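Local coordinates for protein glucosamine-6-phosphate deaminase (PDB 1J5X) that belongs to the SIS-domain proteins, whose alpha/beta domains are each built round a parallel sheet flanked by helices, at residues 19-31 / 186-198. Numbering follows the deposited sequence.
Sequences EITDQKNELKKFF and FSELVGYSPEFFD
Lys24 lies across Pro194 and Phe197 and ends on Asp198, apolar along its stem and ionic at its tip. Its CB lies against the root of the Phe197 ring, 3.9 Å from CG of that residue. CG then rests on Pro194, 3.7 Å from the proline CA, at the point where the two backbones come nearest. The chain bends at the next bond (chi3 93°), and CD and CE run past Phe197 CD1 before NZ reaches Asp198. There NZ forms a salt bridge of 2.6 Å with Asp198 OD1, on the syn lone pair of the carboxylate. The outer end of the Phe197 ring meets the preceding turn of helix 15-25: Ile20 CG2 meets the ring edge at CE2, and Thr21 OG1, itself hydrogen-bonded to Leu17 O, lies near CZ.

In fold terms, the N-terminal helix pair, broken at Glu26, packs on helix 184-205, which follows the SIS-type parallel sheet in the chain and precedes the second one. The first helix crosses residues 186-198 at 129°; the second, at 162°, runs nearly antiparallel to them. Helices 162-179 and 313-326 enclose the buried sides, Leu27 touching Met166 and Phe197 touching Ile317.

Close to the break, Ser193 OG sits between two carbonyl oxygens, Gln23 O across the contact at 3.1 Å and Val190 O of its own helix; its single proton can serve either. Leu27 CD2 packs against the same hydroxyl. Farther along, Val190 divides its methyls: CG1 reaches Lys28 CA at 3.6 Å, whereas CG2 stands over one face of Phe31, a CH-pi contact 4.0 Å from the ring centroid. Phe31 extends toward helix 184-205, and Ser187 OG meets its ring edge 3.5 Å from Phe31 CE2.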
loop_
_atom_site.group_PDB
_atom_site.type_symbol
_atom_site.label_atom_id
_atom_site.label_comp_id
_atom_site.label_asym_id
_atom_site.label_seq_id
_atom_site.Cartn_x
_atom_site.Cartn_y
_atom_site.Cartn_z
ATOM N N GLU A 19 9.133 -8.231 -10.411
ATOM C CA GLU A 19 8.276 -8.333 -9.249
ATOM C C GLU A 19 6.985 -7.473 -9.420
ATOM O O GLU A 19 5.944 -7.846 -8.944
ATOM C CB GLU A 19 9.123 -7.953 -8.030
ATOM C CG GLU A 19 10.204 -9.075 -7.879
ATOM C CD GLU A 19 11.229 -8.899 -6.756
ATOM O OE1 GLU A 19 11.387 -7.790 -6.254
ATOM O OE2 GLU A 19 11.872 -9.893 -6.417
ATOM N N ILE A 20 7.030 -6.348 -10.088
ATOM C CA ILE A 20 5.759 -5.600 -10.332
ATOM C C ILE A 20 4.857 -6.522 -11.200
ATOM O O ILE A 20 3.652 -6.763 -10.925
ATOM C CB ILE A 20 6.034 -4.296 -11.101
ATOM C CG1 ILE A 20 6.891 -3.378 -10.232
ATOM C CG2 ILE A 20 4.724 -3.618 -11.516
ATOM C CD1 ILE A 20 7.157 -2.037 -10.925
ATOM N N THR A 21 5.463 -7.056 -12.257
ATOM C CA THR A 21 4.743 -7.928 -13.190
ATOM C C THR A 21 4.190 -9.188 -12.542
ATOM O O THR A 21 3.195 -9.747 -13.012
ATOM C CB THR A 21 5.660 -8.286 -14.399
ATOM O OG1 THR A 21 6.060 -7.062 -14.990
ATOM C CG2 THR A 21 4.866 -9.086 -15.471
ATOM N N ASP A 22 4.787 -9.599 -11.427
ATOM C CA ASP A 22 4.312 -10.773 -10.735
ATOM C C ASP A 22 2.869 -10.555 -10.189
ATOM O O ASP A 22 2.216 -11.519 -9.834
ATOM C CB ASP A 22 5.194 -11.145 -9.552
ATOM C CG ASP A 22 6.493 -11.873 -9.971
ATOM O OD1 ASP A 22 6.526 -12.376 -11.131
ATOM O OD2 ASP A 22 7.431 -11.956 -9.115
ATOM N N GLN A 23 2.432 -9.309 -10.101
ATOM C CA GLN A 23 1.082 -9.057 -9.601
ATOM C C GLN A 23 0.114 -9.502 -10.699
ATOM O O GLN A 23 -1.084 -9.668 -10.476
ATOM C CB GLN A 23 0.919 -7.580 -9.247
ATOM C CG GLN A 23 1.570 -7.307 -7.886
ATOM C CD GLN A 23 2.068 -5.890 -7.745
ATOM O OE1 GLN A 23 1.673 -5.263 -6.665
ATOM N NE2 GLN A 23 2.825 -5.364 -8.603
ATOM N N LYS A 24 0.645 -9.646 -11.905
ATOM C CA LYS A 24 -0.170 -10.145 -12.998
ATOM C C LYS A 24 0.059 -11.628 -13.147
ATOM O O LYS A 24 -0.884 -12.401 -13.296
ATOM C CB LYS A 24 0.194 -9.469 -14.308
ATOM C CG LYS A 24 -0.155 -10.353 -15.528
ATOM C CD LYS A 24 -0.200 -9.519 -16.777
ATOM C CE LYS A 24 1.108 -9.518 -17.498
ATOM N NZ LYS A 24 0.930 -8.986 -18.907
ATOM N N ASN A 25 1.323 -12.060 -13.107
ATOM C CA ASN A 25 1.600 -13.476 -13.324
ATOM C C ASN A 25 1.496 -14.481 -12.205
ATOM O O ASN A 25 1.272 -15.663 -12.451
ATOM C CB ASN A 25 3.009 -13.639 -13.949
ATOM C CG ASN A 25 3.111 -12.974 -15.313
ATOM O OD1 ASN A 25 2.185 -13.078 -16.127
ATOM N ND2 ASN A 25 4.231 -12.303 -15.578
ATOM N N GLU A 26 1.665 -14.045 -10.971
ATOM C CA GLU A 26 1.688 -14.999 -9.885
ATOM C C GLU A 26 0.639 -14.814 -8.798
ATOM O O GLU A 26 0.560 -15.595 -7.859
ATOM C CB GLU A 26 3.083 -14.943 -9.246
ATOM C CG GLU A 26 4.203 -14.913 -10.322
ATOM C CD GLU A 26 5.625 -15.167 -9.765
ATOM O OE1 GLU A 26 5.864 -14.905 -8.556
ATOM O OE2 GLU A 26 6.522 -15.614 -10.544
ATOM N N LEU A 27 -0.152 -13.776 -8.928
ATOM C CA LEU A 27 -1.128 -13.469 -7.881
ATOM C C LEU A 27 -2.166 -14.558 -7.661
ATOM O O LEU A 27 -2.463 -14.903 -6.533
ATOM C CB LEU A 27 -1.812 -12.132 -8.210
ATOM C CG LEU A 27 -2.712 -11.541 -7.114
ATOM C CD1 LEU A 27 -1.833 -11.191 -5.839
ATOM C CD2 LEU A 27 -3.374 -10.281 -7.704
ATOM N N LYS A 28 -2.715 -15.092 -8.749
ATOM C CA LYS A 28 -3.719 -16.141 -8.598
ATOM C C LYS A 28 -3.171 -17.352 -7.883
ATOM O O LYS A 28 -3.800 -17.963 -7.006
ATOM C CB LYS A 28 -4.311 -16.527 -9.963
ATOM C CG LYS A 28 -5.462 -17.549 -9.859
ATOM C CD LYS A 28 -6.239 -17.607 -11.186
ATOM C CE LYS A 28 -7.454 -18.546 -11.149
ATOM N NZ LYS A 28 -7.087 -19.980 -11.407
ATOM N N LYS A 29 -1.951 -17.725 -8.250
ATOM C CA LYS A 29 -1.338 -18.858 -7.584
ATOM C C LYS A 29 -1.148 -18.614 -6.092
ATOM O O LYS A 29 -1.405 -19.484 -5.262
ATOM C CB LYS A 29 0.034 -19.124 -8.232
ATOM C CG LYS A 29 0.840 -20.239 -7.606
ATOM C CD LYS A 29 2.113 -20.422 -8.481
ATOM C CE LYS A 29 2.991 -21.588 -8.042
ATOM N NZ LYS A 29 4.292 -21.490 -8.766
ATOM N N PHE A 30 -0.667 -17.418 -5.763
ATOM C CA PHE A 30 -0.440 -17.064 -4.386
ATOM C C PHE A 30 -1.803 -17.067 -3.680
ATOM O O PHE A 30 -1.950 -17.581 -2.576
ATOM C CB PHE A 30 0.183 -15.657 -4.309
ATOM C CG PHE A 30 0.107 -15.043 -2.946
ATOM C CD1 PHE A 30 0.963 -15.445 -1.936
ATOM C CD2 PHE A 30 -0.876 -14.054 -2.663
ATOM C CE1 PHE A 30 0.883 -14.887 -0.632
ATOM C CE2 PHE A 30 -0.982 -13.487 -1.373
ATOM C CZ PHE A 30 -0.106 -13.897 -0.351
ATOM N N PHE A 31 -2.789 -16.454 -4.330
ATOM C CA PHE A 31 -4.129 -16.382 -3.723
ATOM C C PHE A 31 -4.663 -17.778 -3.401
ATOM O O PHE A 31 -5.133 -18.057 -2.269
ATOM C CB PHE A 31 -5.077 -15.676 -4.710
ATOM C CG PHE A 31 -6.497 -15.580 -4.209
ATOM C CD1 PHE A 31 -6.812 -14.823 -3.076
ATOM C CD2 PHE A 31 -7.526 -16.273 -4.883
ATOM C CE1 PHE A 31 -8.132 -14.745 -2.597
ATOM C CE2 PHE A 31 -8.860 -16.210 -4.425
ATOM C CZ PHE A 31 -9.173 -15.455 -3.283
ATOM N N PHE A 186 -13.028 -11.382 -3.756
ATOM C CA PHE A 186 -11.538 -11.338 -3.846
ATOM C C PHE A 186 -11.097 -12.263 -5.014
ATOM O O PHE A 186 -10.153 -11.946 -5.713
ATOM C CB PHE A 186 -10.925 -11.794 -2.517
ATOM C CG PHE A 186 -11.003 -10.764 -1.425
ATOM C CD1 PHE A 186 -10.217 -9.584 -1.456
ATOM C CD2 PHE A 186 -11.845 -10.975 -0.314
ATOM C CE1 PHE A 186 -10.256 -8.638 -0.404
ATOM C CE2 PHE A 186 -11.896 -10.056 0.725
ATOM C CZ PHE A 186 -11.116 -8.882 0.710
ATOM N N SER A 187 -11.800 -13.388 -5.240
ATOM C CA SER A 187 -11.440 -14.266 -6.398
ATOM C C SER A 187 -11.630 -13.505 -7.679
ATOM O O SER A 187 -10.837 -13.597 -8.604
ATOM C CB SER A 187 -12.341 -15.520 -6.501
ATOM O OG SER A 187 -12.210 -16.249 -5.322
ATOM N N GLU A 188 -12.728 -12.752 -7.741
ATOM C CA GLU A 188 -12.984 -11.988 -8.938
ATOM C C GLU A 188 -11.897 -10.929 -9.134
ATOM O O GLU A 188 -11.395 -10.765 -10.250
ATOM C CB GLU A 188 -14.364 -11.326 -8.824
ATOM C CG GLU A 188 -14.656 -10.283 -9.940
ATOM C CD GLU A 188 -15.698 -9.232 -9.475
ATOM O OE1 GLU A 188 -16.760 -9.614 -8.890
ATOM O OE2 GLU A 188 -15.441 -8.027 -9.680
ATOM N N LEU A 189 -11.533 -10.199 -8.080
ATOM C CA LEU A 189 -10.510 -9.153 -8.276
ATOM C C LEU A 189 -9.152 -9.757 -8.619
ATOM O O LEU A 189 -8.442 -9.231 -9.456
ATOM C CB LEU A 189 -10.403 -8.273 -7.033
ATOM C CG LEU A 189 -11.719 -7.509 -6.789
ATOM C CD1 LEU A 189 -11.765 -6.915 -5.394
ATOM C CD2 LEU A 189 -11.737 -6.397 -7.780
ATOM N N VAL A 190 -8.806 -10.839 -7.939
ATOM C CA VAL A 190 -7.546 -11.515 -8.295
ATOM C C VAL A 190 -7.551 -11.942 -9.774
ATOM O O VAL A 190 -6.550 -11.788 -10.509
ATOM C CB VAL A 190 -7.375 -12.723 -7.374
ATOM C CG1 VAL A 190 -6.261 -13.672 -7.939
ATOM C CG2 VAL A 190 -7.024 -12.239 -5.945
ATOM N N GLY A 191 -8.691 -12.459 -10.236
ATOM C CA GLY A 191 -8.793 -12.920 -11.623
ATOM C C GLY A 191 -8.657 -11.824 -12.627
ATOM O O GLY A 191 -8.249 -12.061 -13.784
ATOM N N TYR A 192 -9.017 -10.603 -12.179
ATOM C CA TYR A 192 -8.971 -9.398 -12.986
ATOM C C TYR A 192 -7.576 -8.735 -13.074
ATOM O O TYR A 192 -7.347 -7.845 -13.912
ATOM C CB TYR A 192 -9.979 -8.316 -12.418
ATOM C CG TYR A 192 -10.007 -7.025 -13.245
ATOM C CD1 TYR A 192 -10.268 -7.063 -14.621
ATOM C CD2 TYR A 192 -9.788 -5.766 -12.651
ATOM C CE1 TYR A 192 -10.307 -5.900 -15.399
ATOM C CE2 TYR A 192 -9.845 -4.597 -13.419
ATOM C CZ TYR A 192 -10.098 -4.656 -14.788
ATOM O OH TYR A 192 -10.137 -3.480 -15.546
ATOM N N SER A 193 -6.659 -9.160 -12.218
ATOM C CA SER A 193 -5.344 -8.486 -12.147
ATOM C C SER A 193 -4.528 -8.443 -13.456
ATOM O O SER A 193 -3.945 -7.394 -13.788
ATOM C CB SER A 193 -4.525 -9.036 -10.947
ATOM O OG SER A 193 -4.016 -10.332 -11.199
ATOM N N PRO A 194 -4.543 -9.529 -14.267
ATOM C CA PRO A 194 -3.747 -9.429 -15.506
ATOM C C PRO A 194 -4.251 -8.335 -16.440
ATOM O O PRO A 194 -3.490 -7.498 -16.950
ATOM C CB PRO A 194 -3.879 -10.840 -16.120
ATOM C CG PRO A 194 -4.038 -11.761 -14.872
ATOM C CD PRO A 194 -4.886 -10.941 -13.913
ATOM N N GLU A 195 -5.569 -8.318 -16.684
ATOM C CA GLU A 195 -6.130 -7.295 -17.552
ATOM C C GLU A 195 -5.920 -5.909 -16.917
ATOM O O GLU A 195 -5.599 -4.932 -17.593
ATOM C CB GLU A 195 -7.640 -7.554 -17.772
ATOM C CG GLU A 195 -8.389 -6.416 -18.483
ATOM C CD GLU A 195 -9.826 -6.792 -18.893
ATOM O OE1 GLU A 195 -10.356 -7.817 -18.405
ATOM O OE2 GLU A 195 -10.419 -6.039 -19.688
ATOM N N PHE A 196 -6.098 -5.832 -15.602
ATOM C CA PHE A 196 -5.928 -4.540 -14.902
ATOM C C PHE A 196 -4.520 -4.010 -15.149
ATOM O O PHE A 196 -4.315 -2.818 -15.444
ATOM C CB PHE A 196 -6.123 -4.724 -13.371
ATOM C CG PHE A 196 -5.949 -3.449 -12.578
ATOM C CD1 PHE A 196 -6.772 -2.340 -12.811
ATOM C CD2 PHE A 196 -4.980 -3.357 -11.544
ATOM C CE1 PHE A 196 -6.638 -1.189 -12.038
ATOM C CE2 PHE A 196 -4.863 -2.186 -10.785
ATOM C CZ PHE A 196 -5.670 -1.136 -11.025
ATOM N N PHE A 197 -3.565 -4.916 -15.031
ATOM C CA PHE A 197 -2.153 -4.595 -15.218
ATOM C C PHE A 197 -1.887 -4.119 -16.649
ATOM O O PHE A 197 -1.300 -3.048 -16.877
ATOM C CB PHE A 197 -1.311 -5.819 -14.880
ATOM C CG PHE A 197 0.177 -5.621 -15.138
ATOM C CD1 PHE A 197 0.712 -5.783 -16.426
ATOM C CD2 PHE A 197 1.028 -5.220 -14.104
ATOM C CE1 PHE A 197 2.090 -5.535 -16.682
ATOM C CE2 PHE A 197 2.392 -4.973 -14.341
ATOM C CZ PHE A 197 2.927 -5.127 -15.622
ATOM N N ASP A 198 -2.376 -4.885 -17.633
ATOM C CA ASP A 198 -2.157 -4.522 -19.025
ATOM C C ASP A 198 -2.812 -3.197 -19.384
ATOM O O ASP A 198 -2.229 -2.413 -20.110
ATOM C CB ASP A 198 -2.632 -5.666 -19.978
ATOM C CG ASP A 198 -1.868 -6.984 -19.757
ATOM O OD1 ASP A 198 -0.723 -6.980 -19.236
ATOM O OD2 ASP A 198 -2.404 -8.057 -20.117
#